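Local coordinates for prolyl 4-hydroxylase alpha subunit Fe(2+) 2OG dioxygenase domain-containing protein (Burkholderia ambifaria, PDB 3W20) that probably acts as a metal- and 2-oxoglutarate-dependent dioxygenase on N-substituted L-amino acids, with zinc held at its metal site in this crystal, at residues 176-181 / 267-272; 24-29 / 237-242; 111-116 / 136-141; 7-12 / 19-24. All blocks are in the same frame, centred on the assembly; numbering follows the deposited sequence.

How the contacts relate
Starting from the N terminus, contact 4 comes first: it closes the short hairpin of strands 4-10 and 17-22, which runs straight into helix 23-31. That helix opens contact 2, a long loop closed only when strand 236-241 arrives more than 200 residues later; contacts 2 and 4 share Ala24. Contact 3 is nested inside this loop and lays helix 111-120 against the lead-in to strand 139-143. Contact 1 starts within the same loop, at the head of strand 178-185, but ends beyond it on the C-terminal strand 268-272, so contacts 1 and 2 cross. All four reach the large mixed sheet, and Trp269, packed on Ile27, links contact 1 directly to contact 2.

Contact 1 (176-181 / 267-272); sequences RQLGGF and DGWRMF
Gln177 and Phe272 cross at about a right angle: the amide nitrogen NE2 of Gln177 stands 3.7 Å from CZ of Phe272, at the rim of the ring and near its plane, with amide and ring planes turned 79° apart. The glutamine chain runs extended (chi1 175°, chi2 172°), which carries its amide to the CZ corner of the phenyl ring. At the next residue, CD1 of Leu178 comes obliquely to the six-membered ring of Trp269, 4.3 Å from CH2. No hydrogen bond spans the gap, because strand 255-265 lies between: it pairs antiparallel with both strand 178-185 and strand 268-272, within the large sheet of this double-stranded beta-helix protein. The side chains thus reach each other across an intervening strand. Further out, OE1 of Gln177 is bonded to the backbone N of Val159, which fixes which way the amide is flipped, and the same side chain touches the zinc ligand Asp157. Trp269 is stacked on His264 and packs on Ile27 of helix 23-31. Next in the strand, Arg270 curls back so that NH1 donates to the O of Trp269 at 3.0 Å; this oxygen lies in the guanidinium plane, while NH1 stands above the carbonyl plane.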
loop_
_atom_site.group_PDB
_atom_site.type_symbol
_atom_site.label_atom_id
_atom_site.label_comp_id
_atom_site.label_asym_id
_atom_site.label_seq_id
_atom_site.Cartn_x
_atom_site.Cartn_y
_atom_site.Cartn_z
ATOM N N ARG A 176 -18.377 10.284 -15.447
ATOM C CA ARG A 176 -17.663 10.332 -16.681
ATOM C C ARG A 176 -16.293 9.646 -16.617
ATOM O O ARG A 176 -15.368 10.036 -17.344
ATOM C CB ARG A 176 -17.528 11.770 -17.240
ATOM C CG ARG A 176 -18.873 12.522 -17.319
ATOM C CD ARG A 176 -19.940 11.743 -18.134
ATOM N NE ARG A 176 -21.265 12.098 -17.577
ATOM C CZ ARG A 176 -22.335 11.311 -17.647
ATOM N NH1 ARG A 176 -23.455 11.718 -17.100
ATOM N NH2 ARG A 176 -22.346 10.154 -18.308
ATOM N N GLN A 177 -16.105 8.686 -15.689
ATOM C CA GLN A 177 -14.784 7.998 -15.624
ATOM C C GLN A 177 -14.491 7.467 -17.047
ATOM O O GLN A 177 -15.385 6.858 -17.668
ATOM C CB GLN A 177 -14.877 6.829 -14.662
ATOM C CG GLN A 177 -13.565 5.960 -14.621
ATOM C CD GLN A 177 -13.599 4.918 -13.508
ATOM O OE1 GLN A 177 -14.027 5.205 -12.398
ATOM N NE2 GLN A 177 -12.974 3.757 -13.780
ATOM N N LEU A 178 -13.235 7.644 -17.520
ATOM C CA LEU A 178 -12.927 7.175 -18.886
ATOM C C LEU A 178 -11.984 6.029 -18.818
ATOM O O LEU A 178 -11.073 6.058 -17.970
ATOM C CB LEU A 178 -12.285 8.290 -19.709
ATOM C CG LEU A 178 -13.148 9.548 -19.685
ATOM C CD1 LEU A 178 -12.390 10.599 -20.501
ATOM C CD2 LEU A 178 -14.606 9.300 -20.220
ATOM N N GLY A 179 -12.116 5.069 -19.750
ATOM C CA GLY A 179 -11.021 4.117 -20.005
ATOM C C GLY A 179 -10.303 4.631 -21.263
ATOM O O GLY A 179 -10.948 5.251 -22.144
ATOM N N GLY A 180 -8.985 4.410 -21.356
ATOM C CA GLY A 180 -8.239 4.834 -22.549
ATOM C C GLY A 180 -7.290 3.676 -22.833
ATOM O O GLY A 180 -6.482 3.301 -21.920
ATOM N N PHE A 181 -7.347 3.063 -24.040
ATOM C CA PHE A 181 -6.304 2.048 -24.309
ATOM C C PHE A 181 -5.858 2.162 -25.752
ATOM O O PHE A 181 -6.683 2.461 -26.673
ATOM C CB PHE A 181 -6.819 0.616 -23.997
ATOM C CG PHE A 181 -8.020 0.168 -24.853
ATOM C CD1 PHE A 181 -7.832 -0.530 -26.051
ATOM C CD2 PHE A 181 -9.353 0.450 -24.442
ATOM C CE1 PHE A 181 -8.928 -0.951 -26.830
ATOM C CE2 PHE A 181 -10.435 0.044 -25.215
ATOM C CZ PHE A 181 -10.265 -0.667 -26.425
ATOM N N ASP A 267 -9.094 18.591 -8.256
ATOM C CA ASP A 267 -7.697 19.042 -8.392
ATOM C C ASP A 267 -7.073 18.848 -9.788
ATOM O O ASP A 267 -5.900 19.122 -10.047
ATOM C CB ASP A 267 -6.872 18.328 -7.329
ATOM C CG ASP A 267 -7.264 18.757 -5.950
ATOM O OD1 ASP A 267 -7.415 19.982 -5.780
ATOM O OD2 ASP A 267 -7.448 17.898 -5.088
ATOM N N GLY A 268 -7.867 18.292 -10.681
ATOM C CA GLY A 268 -7.456 18.125 -12.064
ATOM C C GLY A 268 -7.685 16.653 -12.447
ATOM O O GLY A 268 -8.142 15.817 -11.639
ATOM N N TRP A 269 -7.281 16.347 -13.646
ATOM C CA TRP A 269 -7.365 14.989 -14.210
ATOM C C TRP A 269 -6.406 14.074 -13.539
ATOM O O TRP A 269 -5.237 14.412 -13.324
ATOM C CB TRP A 269 -6.998 15.130 -15.664
ATOM C CG TRP A 269 -8.145 15.626 -16.493
ATOM C CD1 TRP A 269 -8.342 16.930 -17.004
ATOM C CD2 TRP A 269 -9.304 14.875 -16.882
ATOM N NE1 TRP A 269 -9.557 17.016 -17.647
ATOM C CE2 TRP A 269 -10.162 15.790 -17.642
ATOM C CE3 TRP A 269 -9.697 13.547 -16.741
ATOM C CZ2 TRP A 269 -11.370 15.362 -18.176
ATOM C CZ3 TRP A 269 -10.899 13.156 -17.301
ATOM C CH2 TRP A 269 -11.703 14.051 -18.014
ATOM N N ARG A 270 -6.871 12.900 -13.161
ATOM C CA ARG A 270 -6.045 11.932 -12.498
ATOM C C ARG A 270 -6.092 10.565 -13.254
ATOM O O ARG A 270 -7.149 10.171 -13.752
ATOM C CB ARG A 270 -6.479 11.788 -11.047
ATOM C CG ARG A 270 -6.295 13.069 -10.211
ATOM C CD ARG A 270 -4.825 13.353 -10.052
ATOM N NE ARG A 270 -4.559 14.523 -9.184
ATOM C CZ ARG A 270 -4.439 15.775 -9.629
ATOM N NH1 ARG A 270 -4.566 16.110 -10.929
ATOM N NH2 ARG A 270 -4.135 16.722 -8.740
HETATM N N MSE A 271 -4.963 9.857 -13.279
HETATM C CA MSE A 271 -4.782 8.608 -14.045
HETATM C C MSE A 271 -4.565 7.472 -13.053
HETATM O O MSE A 271 -3.888 7.623 -12.033
HETATM C CB MSE A 271 -3.466 8.630 -14.855
HETATM C CG MSE A 271 -3.586 9.723 -15.933
HETATM SE SE MSE A 271 -1.843 9.948 -16.837
HETATM C CE MSE A 271 -0.955 10.916 -15.339
ATOM N N PHE A 272 -5.113 6.304 -13.364
ATOM C CA PHE A 272 -4.875 5.144 -12.567
ATOM C C PHE A 272 -5.219 3.906 -13.374
ATOM O O PHE A 272 -5.958 3.996 -14.392
ATOM C CB PHE A 272 -5.722 5.195 -11.298
ATOM C CG PHE A 272 -7.227 5.166 -11.559
ATOM C CD1 PHE A 272 -7.909 3.960 -11.538
ATOM C CD2 PHE A 272 -7.894 6.360 -11.848
ATOM C CE1 PHE A 272 -9.288 3.903 -11.784
ATOM C CE2 PHE A 272 -9.290 6.306 -12.123
ATOM C CZ PHE A 272 -9.964 5.082 -12.055
#

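Contact 2 (24-29 / 237-242)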
loop_
_atom_site.group_PDB
_atom_site.type_symbol
_atom_site.label_atom_id
_atom_site.label_comp_id
_atom_site.label_asym_id
_atom_site.label_seq_id
_atom_site.Cartn_x
_atom_site.Cartn_y
_atom_site.Cartn_z
ATOM N N ALA A 24 -6.930 16.515 -25.783
ATOM C CA ALA A 24 -7.683 17.259 -24.757
ATOM C C ALA A 24 -9.093 17.512 -25.252
ATOM O O ALA A 24 -10.023 17.445 -24.427
ATOM C CB ALA A 24 -7.027 18.602 -24.400
ATOM N N ALA A 25 -9.288 17.745 -26.585
ATOM C CA ALA A 25 -10.632 17.991 -27.015
ATOM C C ALA A 25 -11.522 16.733 -26.939
ATOM O O ALA A 25 -12.680 16.821 -26.572
ATOM C CB ALA A 25 -10.684 18.669 -28.411
ATOM N N ALA A 26 -10.967 15.586 -27.313
ATOM C CA ALA A 26 -11.685 14.308 -27.282
ATOM C C ALA A 26 -12.067 13.980 -25.816
ATOM O O ALA A 26 -13.227 13.664 -25.527
ATOM C CB ALA A 26 -10.816 13.198 -27.823
ATOM N N ILE A 27 -11.105 14.178 -24.928
ATOM C CA ILE A 27 -11.321 13.903 -23.479
ATOM C C ILE A 27 -12.407 14.913 -22.980
ATOM O O ILE A 27 -13.350 14.545 -22.253
ATOM C CB ILE A 27 -10.023 14.035 -22.665
ATOM C CG1 ILE A 27 -9.021 12.920 -22.973
ATOM C CG2 ILE A 27 -10.270 14.200 -21.156
ATOM C CD1 ILE A 27 -9.537 11.519 -22.566
ATOM N N HIS A 28 -12.307 16.177 -23.353
ATOM C CA HIS A 28 -13.399 17.141 -22.951
ATOM C C HIS A 28 -14.777 16.737 -23.456
ATOM O O HIS A 28 -15.811 16.967 -22.742
ATOM C CB HIS A 28 -13.035 18.557 -23.454
ATOM C CG HIS A 28 -14.094 19.611 -23.180
ATOM N ND1 HIS A 28 -15.207 19.757 -23.949
ATOM C CD2 HIS A 28 -14.176 20.594 -22.187
ATOM C CE1 HIS A 28 -15.976 20.746 -23.444
ATOM N NE2 HIS A 28 -15.324 21.291 -22.403
ATOM N N ALA A 29 -14.865 16.229 -24.702
ATOM C CA ALA A 29 -16.165 15.855 -25.225
ATOM C C ALA A 29 -16.702 14.712 -24.399
ATOM O O ALA A 29 -17.889 14.684 -24.101
ATOM C CB ALA A 29 -16.134 15.537 -26.744
ATOM N N LEU A 237 -6.167 4.766 -30.445
ATOM C CA LEU A 237 -6.438 4.959 -29.013
ATOM C C LEU A 237 -7.961 4.992 -28.908
ATOM O O LEU A 237 -8.602 5.777 -29.596
ATOM C CB LEU A 237 -5.927 6.327 -28.610
ATOM C CG LEU A 237 -6.246 6.758 -27.156
ATOM C CD1 LEU A 237 -5.622 5.821 -26.090
ATOM C CD2 LEU A 237 -5.713 8.197 -27.008
ATOM N N THR A 238 -8.502 4.162 -28.023
ATOM C CA THR A 238 -9.924 4.149 -27.798
ATOM C C THR A 238 -10.196 4.796 -26.412
ATOM O O THR A 238 -9.613 4.324 -25.432
ATOM C CB THR A 238 -10.393 2.714 -27.786
ATOM O OG1 THR A 238 -10.154 2.191 -29.105
ATOM C CG2 THR A 238 -11.920 2.635 -27.606
ATOM N N LEU A 239 -11.057 5.809 -26.379
ATOM C CA LEU A 239 -11.392 6.539 -25.157
ATOM C C LEU A 239 -12.908 6.357 -24.982
ATOM O O LEU A 239 -13.669 6.476 -25.985
ATOM C CB LEU A 239 -11.057 7.975 -25.329
ATOM C CG LEU A 239 -9.572 8.285 -25.626
ATOM C CD1 LEU A 239 -9.508 9.729 -26.060
ATOM C CD2 LEU A 239 -8.903 8.100 -24.271
ATOM N N PHE A 240 -13.352 5.879 -23.816
ATOM C CA PHE A 240 -14.739 5.641 -23.675
ATOM C C PHE A 240 -15.218 5.823 -22.250
ATOM O O PHE A 240 -14.409 5.821 -21.304
ATOM C CB PHE A 240 -15.131 4.176 -24.079
ATOM C CG PHE A 240 -14.465 3.115 -23.245
ATOM C CD1 PHE A 240 -15.196 2.354 -22.314
ATOM C CD2 PHE A 240 -13.104 2.821 -23.439
ATOM C CE1 PHE A 240 -14.538 1.363 -21.538
ATOM C CE2 PHE A 240 -12.452 1.846 -22.667
ATOM C CZ PHE A 240 -13.163 1.097 -21.745
ATOM N N GLN A 241 -16.547 5.947 -22.121
ATOM C CA GLN A 241 -17.100 6.094 -20.748
ATOM C C GLN A 241 -17.141 4.723 -20.096
ATOM O O GLN A 241 -17.963 3.811 -20.465
ATOM C CB GLN A 241 -18.474 6.799 -20.749
ATOM C CG GLN A 241 -18.361 8.201 -21.251
ATOM C CD GLN A 241 -19.615 9.025 -20.872
ATOM O OE1 GLN A 241 -20.089 8.922 -19.733
ATOM N NE2 GLN A 241 -20.139 9.804 -21.778
ATOM N N SER A 242 -16.297 4.499 -19.060
ATOM C CA SER A 242 -16.083 3.124 -18.639
ATOM C C SER A 242 -17.200 2.573 -17.722
ATOM O O SER A 242 -17.239 1.373 -17.442
ATOM C CB SER A 242 -14.694 2.958 -18.015
ATOM O OG SER A 242 -14.644 3.580 -16.725
#
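Leu239 meets helix 23-31 with both of its methyl groups. Along the strand towards it, Leu237 puts its side chain on the same face but beyond the helix segment, against Ile23 and Phe116. Leu239 then points toward the helix. Its CD1 lies 4.1 Å from CB of Ala26, and CD1 and CD2 are both 3.9 Å from CD1 of Ile27, so the isoleucine tip is set against the leucine fork while the two side chains cross at about a right angle. Ile27 CG1 lies anti to the carbonyl carbon, beside the backbone N (chi1 -69°), and a further bend at chi2 (-64°) brings CD1 to the leucine. This is an outer helix lying on the face of the double-stranded beta-helix sheet that faces away from the metal: the residue after Leu239, Phe240, turns inwards and meets the zinc ligand His246 edge to face. Gln241 returns to the helix side, where its amide is bonded by Asp33, Ala35, Arg176 and Arg199.

Contact 3 (111-116 / 136-141)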
loop_
_atom_site.group_PDB
_atom_site.type_symbol
_atom_site.label_atom_id
_atom_site.label_comp_id
_atom_site.label_asym_id
_atom_site.label_seq_id
_atom_site.Cartn_x
_atom_site.Cartn_y
_atom_site.Cartn_z
ATOM N N ARG A 111 5.819 7.213 -23.158
ATOM C CA ARG A 111 5.090 8.005 -24.117
ATOM C C ARG A 111 3.586 7.911 -23.959
ATOM O O ARG A 111 2.837 8.917 -24.071
ATOM C CB ARG A 111 5.451 7.577 -25.502
ATOM C CG ARG A 111 5.224 8.769 -26.360
ATOM C CD ARG A 111 6.039 8.637 -27.595
ATOM N NE ARG A 111 5.454 9.520 -28.607
ATOM C CZ ARG A 111 5.842 9.532 -29.867
ATOM N NH1 ARG A 111 6.782 8.675 -30.257
ATOM N NH2 ARG A 111 5.269 10.340 -30.724
ATOM N N PHE A 112 3.150 6.706 -23.617
ATOM C CA PHE A 112 1.731 6.461 -23.373
ATOM C C PHE A 112 1.182 7.324 -22.230
ATOM O O PHE A 112 0.145 7.942 -22.397
ATOM C CB PHE A 112 1.456 4.952 -23.135
ATOM C CG PHE A 112 -0.010 4.663 -22.894
ATOM C CD1 PHE A 112 -0.927 4.842 -23.898
ATOM C CD2 PHE A 112 -0.464 4.275 -21.647
ATOM C CE1 PHE A 112 -2.301 4.602 -23.660
ATOM C CE2 PHE A 112 -1.831 4.045 -21.400
ATOM C CZ PHE A 112 -2.739 4.216 -22.392
ATOM N N VAL A 113 1.845 7.337 -21.078
ATOM C CA VAL A 113 1.339 8.089 -19.895
ATOM C C VAL A 113 1.483 9.578 -20.228
ATOM O O VAL A 113 0.557 10.336 -20.005
ATOM C CB VAL A 113 2.041 7.688 -18.601
ATOM C CG1 VAL A 113 1.673 8.625 -17.423
ATOM C CG2 VAL A 113 1.651 6.297 -18.196
ATOM N N ARG A 114 2.600 9.945 -20.878
ATOM C CA ARG A 114 2.823 11.342 -21.239
ATOM C C ARG A 114 1.754 11.877 -22.225
ATOM O O ARG A 114 1.433 13.062 -22.220
ATOM C CB ARG A 114 4.237 11.539 -21.788
ATOM C CG ARG A 114 5.309 11.539 -20.726
ATOM C CD ARG A 114 6.672 11.660 -21.404
ATOM N NE ARG A 114 7.672 11.598 -20.347
ATOM C CZ ARG A 114 8.253 12.655 -19.777
ATOM N NH1 ARG A 114 8.011 13.897 -20.208
ATOM N NH2 ARG A 114 9.092 12.454 -18.769
ATOM N N LEU A 115 1.156 11.014 -23.033
ATOM C CA LEU A 115 0.028 11.433 -23.855
ATOM C C LEU A 115 -1.021 12.182 -23.061
ATOM O O LEU A 115 -1.442 13.278 -23.417
ATOM C CB LEU A 115 -0.573 10.223 -24.585
ATOM C CG LEU A 115 -1.217 10.312 -25.932
ATOM C CD1 LEU A 115 -0.267 10.963 -26.937
ATOM C CD2 LEU A 115 -1.516 8.864 -26.293
ATOM N N PHE A 116 -1.401 11.620 -21.916
ATOM C CA PHE A 116 -2.337 12.261 -21.058
ATOM C C PHE A 116 -1.755 13.291 -20.139
ATOM O O PHE A 116 -2.393 14.336 -19.951
ATOM C CB PHE A 116 -3.033 11.140 -20.224
ATOM C CG PHE A 116 -3.680 10.129 -21.099
ATOM C CD1 PHE A 116 -4.931 10.411 -21.642
ATOM C CD2 PHE A 116 -3.022 8.974 -21.476
ATOM C CE1 PHE A 116 -5.562 9.484 -22.474
ATOM C CE2 PHE A 116 -3.641 8.044 -22.308
ATOM C CZ PHE A 116 -4.889 8.304 -22.821
ATOM N N LEU A 136 -1.385 2.868 -9.009
ATOM C CA LEU A 136 -0.667 2.414 -10.179
ATOM C C LEU A 136 -1.091 3.286 -11.377
ATOM O O LEU A 136 -2.297 3.584 -11.550
ATOM C CB LEU A 136 -1.037 0.929 -10.467
ATOM C CG LEU A 136 -0.522 0.412 -11.793
ATOM C CD1 LEU A 136 1.000 0.338 -11.599
ATOM C CD2 LEU A 136 -1.032 -0.984 -12.106
ATOM N N LEU A 137 -0.144 3.646 -12.277
ATOM C CA LEU A 137 -0.541 4.563 -13.392
ATOM C C LEU A 137 -1.210 3.913 -14.603
ATOM O O LEU A 137 -2.101 4.519 -15.232
ATOM C CB LEU A 137 0.677 5.392 -13.910
ATOM C CG LEU A 137 0.883 6.684 -13.154
ATOM C CD1 LEU A 137 2.334 7.225 -13.404
ATOM C CD2 LEU A 137 -0.139 7.746 -13.690
ATOM N N ALA A 138 -0.746 2.739 -14.970
ATOM C CA ALA A 138 -1.133 2.181 -16.309
ATOM C C ALA A 138 -0.568 0.773 -16.367
ATOM O O ALA A 138 0.302 0.438 -15.574
ATOM C CB ALA A 138 -0.649 3.045 -17.489
ATOM N N THR A 139 -1.050 -0.027 -17.322
ATOM C CA THR A 139 -0.639 -1.373 -17.505
ATOM C C THR A 139 -0.506 -1.705 -19.008
ATOM O O THR A 139 -1.226 -1.176 -19.899
ATOM C CB THR A 139 -1.615 -2.412 -16.864
ATOM O OG1 THR A 139 -2.873 -2.207 -17.427
ATOM C CG2 THR A 139 -1.845 -2.215 -15.406
ATOM N N ARG A 140 0.498 -2.539 -19.320
ATOM C CA ARG A 140 0.510 -3.182 -20.615
ATOM C C ARG A 140 -0.242 -4.490 -20.518
ATOM O O ARG A 140 -0.107 -5.235 -19.512
ATOM C CB ARG A 140 1.985 -3.472 -21.005
ATOM C CG ARG A 140 2.756 -2.263 -21.376
ATOM C CD ARG A 140 4.155 -2.621 -21.965
ATOM N NE ARG A 140 4.874 -3.483 -21.053
ATOM C CZ ARG A 140 6.135 -3.931 -21.236
ATOM N NH1 ARG A 140 6.834 -3.589 -22.301
ATOM N NH2 ARG A 140 6.683 -4.726 -20.338
ATOM N N ARG A 141 -1.035 -4.829 -21.521
ATOM C CA ARG A 141 -2.039 -5.892 -21.370
ATOM C C ARG A 141 -1.802 -6.845 -22.508
ATOM O O ARG A 141 -1.734 -6.432 -23.704
ATOM C CB ARG A 141 -3.483 -5.296 -21.432
ATOM C CG ARG A 141 -3.879 -4.436 -20.195
ATOM C CD ARG A 141 -5.001 -3.440 -20.524
ATOM N NE ARG A 141 -5.236 -2.425 -19.481
ATOM C CZ ARG A 141 -6.100 -1.428 -19.591
ATOM N NH1 ARG A 141 -6.262 -0.535 -18.552
ATOM N NH2 ARG A 141 -6.803 -1.282 -20.735
#
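Val113 has CG1 anti to its own nitrogen (chi1 171°), a setting that spreads its two methyls over neighbouring residues: CG2 comes 4.0 Å from CB of Ala138, and CG1 4.2 Å from CD2 of Leu137. Phe112 has CG in the same relation to the backbone (chi1 -179°), and this swings its ring out so that CE2 stands 4.2 Å from CB of Ala138. The methyl is met by the edge of the ring, near its plane, and is thus touched by both helix residues. Within the helix, CE1 of Phe112 in turn points in plane at the edge of Phe116. Met271 of strand 268-272 also packs on Val113, Leu137 and Phe116, and Leu107 covers Leu137 from helix 87-107. Past Ala138, in strand 139-143, NE of Arg141 donates to OG1 of Thr139 at 3.1 Å, tilted somewhat from the guanidinium plane. OD1 of Asp273 makes a salt bridge to NH1 of Arg141, and OD2 a hydrogen bond with OG1 of Thr139. Helix 111-120 thus packs on the loop leading into the strand that carries Arg141 and Tyr143, two residues of the 2-oxoglutarate site, which holds no cosubstrate here.

Contact 4 (7-12 / 19-24); sequences AQLMRF and EHMTIA
Ala7 and Glu19 form an antiparallel hydrogen-bonded pair, each giving its N-H to the other's carbonyl. The bond from Glu19 N to Ala7 O, 2.9 Å long, is nearly straight at hydrogen. Its partner from Ala7 N to Glu19 O is shorter, 2.7 Å, but bent to 138° there. The pair belongs to the hairpin of strands 4-10 and 17-22, in which Leu9 with Arg17 and Met21 with Tyr5 also bond through their backbones. The strands twist hard against each other: their axes within these segments lie 96° apart, far from the antiparallel ideal. Ala7, Leu9, Glu19 and Met21 share one face. There Ala7 CB lies 3.5 Å from CG of Met21, a selenomethionine, and its SE is 3.8 Å from the same CB. Leu9 CD1 adds a looser touch, 4.4 Å from that SE. Beyond the selenium the Met21 chain bends at chi3 (59°), and its CE packs by the backbone N of Ala26. On the opposite edge of strand 4-10 runs strand 37-41, whose Ile38 packs on Ala7 and Leu9. After Met21, Thr22 takes the N-cap of helix 23-31, its OG1 bonded to the N of Ala25.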
loop_
_atom_site.group_PDB
_atom_site.type_symbol
_atom_site.label_atom_id
_atom_site.label_comp_id
_atom_site.label_asym_id
_atom_site.label_seq_id
_atom_site.Cartn_x
_atom_site.Cartn_y
_atom_site.Cartn_z
ATOM N N ALA A 7 -10.118 11.333 -35.725
ATOM C CA ALA A 7 -10.961 10.799 -34.623
ATOM C C ALA A 7 -12.346 10.416 -35.149
ATOM O O ALA A 7 -12.919 11.105 -36.048
ATOM C CB ALA A 7 -11.055 11.805 -33.474
ATOM N N GLN A 8 -12.843 9.306 -34.660
ATOM C CA GLN A 8 -14.283 8.983 -34.888
ATOM C C GLN A 8 -15.005 9.113 -33.561
ATOM O O GLN A 8 -14.619 8.480 -32.540
ATOM C CB GLN A 8 -14.471 7.561 -35.415
ATOM C CG GLN A 8 -13.809 7.259 -36.800
ATOM C CD GLN A 8 -14.371 8.133 -37.940
ATOM O OE1 GLN A 8 -15.585 8.252 -38.088
ATOM N NE2 GLN A 8 -13.470 8.758 -38.753
ATOM N N LEU A 9 -16.061 9.916 -33.545
ATOM C CA LEU A 9 -16.751 10.143 -32.274
ATOM C C LEU A 9 -18.108 9.415 -32.303
ATOM O O LEU A 9 -18.949 9.666 -33.179
ATOM C CB LEU A 9 -16.910 11.661 -32.079
ATOM C CG LEU A 9 -17.477 12.244 -30.792
ATOM C CD1 LEU A 9 -16.879 13.659 -30.746
ATOM C CD2 LEU A 9 -19.010 12.311 -30.786
HETATM N N MSE A 10 -18.361 8.510 -31.343
HETATM C CA MSE A 10 -19.530 7.649 -31.404
HETATM C C MSE A 10 -20.486 7.955 -30.306
HETATM O O MSE A 10 -20.073 8.047 -29.149
HETATM C CB MSE A 10 -19.164 6.169 -31.266
HETATM C CG MSE A 10 -17.682 5.967 -30.981
HETATM SE SE MSE A 10 -16.739 5.830 -32.724
HETATM C CE MSE A 10 -17.773 4.249 -32.831
ATOM N N ARG A 11 -21.782 8.084 -30.637
ATOM C CA ARG A 11 -22.849 8.122 -29.607
ATOM C C ARG A 11 -23.815 7.039 -29.936
ATOM O O ARG A 11 -24.038 6.772 -31.126
ATOM C CB ARG A 11 -23.581 9.476 -29.705
ATOM C CG ARG A 11 -22.885 10.585 -28.988
ATOM C CD ARG A 11 -22.984 10.283 -27.493
ATOM N NE ARG A 11 -23.750 11.243 -26.774
ATOM C CZ ARG A 11 -23.729 11.398 -25.458
ATOM N NH1 ARG A 11 -23.019 10.579 -24.610
ATOM N NH2 ARG A 11 -24.502 12.360 -24.977
ATOM N N PHE A 12 -24.409 6.423 -28.934
ATOM C CA PHE A 12 -25.437 5.393 -29.152
ATOM C C PHE A 12 -26.484 5.828 -30.180
ATOM O O PHE A 12 -26.980 6.935 -30.127
ATOM C CB PHE A 12 -26.174 4.978 -27.832
ATOM C CG PHE A 12 -25.270 4.273 -26.844
ATOM C CD1 PHE A 12 -24.816 2.987 -27.108
ATOM C CD2 PHE A 12 -24.831 4.951 -25.687
ATOM C CE1 PHE A 12 -23.990 2.324 -26.201
ATOM C CE2 PHE A 12 -23.942 4.320 -24.820
ATOM C CZ PHE A 12 -23.483 3.026 -25.088
ATOM N N GLU A 19 -13.769 13.623 -37.250
ATOM C CA GLU A 19 -13.166 14.954 -37.017
ATOM C C GLU A 19 -11.686 14.762 -36.758
ATOM O O GLU A 19 -11.264 13.700 -36.408
ATOM C CB GLU A 19 -13.798 15.631 -35.789
ATOM C CG GLU A 19 -15.145 16.286 -36.086
ATOM C CD GLU A 19 -16.072 16.314 -34.882
ATOM O OE1 GLU A 19 -17.272 15.949 -35.022
ATOM O OE2 GLU A 19 -15.589 16.694 -33.794
ATOM N N HIS A 20 -10.911 15.812 -36.927
ATOM C CA HIS A 20 -9.551 15.833 -36.457
ATOM C C HIS A 20 -9.546 16.558 -35.110
ATOM O O HIS A 20 -10.000 17.705 -35.007
ATOM C CB HIS A 20 -8.685 16.550 -37.487
ATOM C CG HIS A 20 -8.085 15.619 -38.520
ATOM N ND1 HIS A 20 -8.833 15.020 -39.477
ATOM C CD2 HIS A 20 -6.772 15.150 -38.687
ATOM C CE1 HIS A 20 -8.050 14.210 -40.225
ATOM N NE2 HIS A 20 -6.780 14.299 -39.744
HETATM N N MSE A 21 -9.059 15.913 -34.045
HETATM C CA MSE A 21 -9.190 16.520 -32.713
HETATM C C MSE A 21 -7.941 16.352 -31.950
HETATM O O MSE A 21 -7.193 15.375 -32.169
HETATM C CB MSE A 21 -10.204 15.836 -31.752
HETATM C CG MSE A 21 -11.286 15.225 -32.571
HETATM SE SE MSE A 21 -12.593 14.537 -31.279
HETATM C CE MSE A 21 -13.081 16.137 -30.324
ATOM N N THR A 22 -7.717 17.236 -30.992
ATOM C CA THR A 22 -6.623 16.992 -30.032
ATOM C C THR A 22 -7.084 15.959 -29.032
ATOM O O THR A 22 -8.306 15.721 -28.871
ATOM C CB THR A 22 -6.244 18.241 -29.229
ATOM O OG1 THR A 22 -7.389 18.743 -28.504
ATOM C CG2 THR A 22 -5.741 19.342 -30.144
ATOM N N ILE A 23 -6.117 15.339 -28.334
ATOM C CA ILE A 23 -6.479 14.502 -27.172
ATOM C C ILE A 23 -7.322 15.274 -26.134
ATOM O O ILE A 23 -8.318 14.746 -25.639
ATOM C CB ILE A 23 -5.178 13.978 -26.445
ATOM C CG1 ILE A 23 -4.332 13.232 -27.472
ATOM C CG2 ILE A 23 -5.546 13.177 -25.164
ATOM C CD1 ILE A 23 -4.490 11.744 -27.486
ATOM N N ALA A 24 -6.930 16.515 -25.783
ATOM C CA ALA A 24 -7.683 17.259 -24.757
ATOM C C ALA A 24 -9.093 17.512 -25.252
ATOM O O ALA A 24 -10.023 17.445 -24.427
ATOM C CB ALA A 24 -7.027 18.602 -24.400
#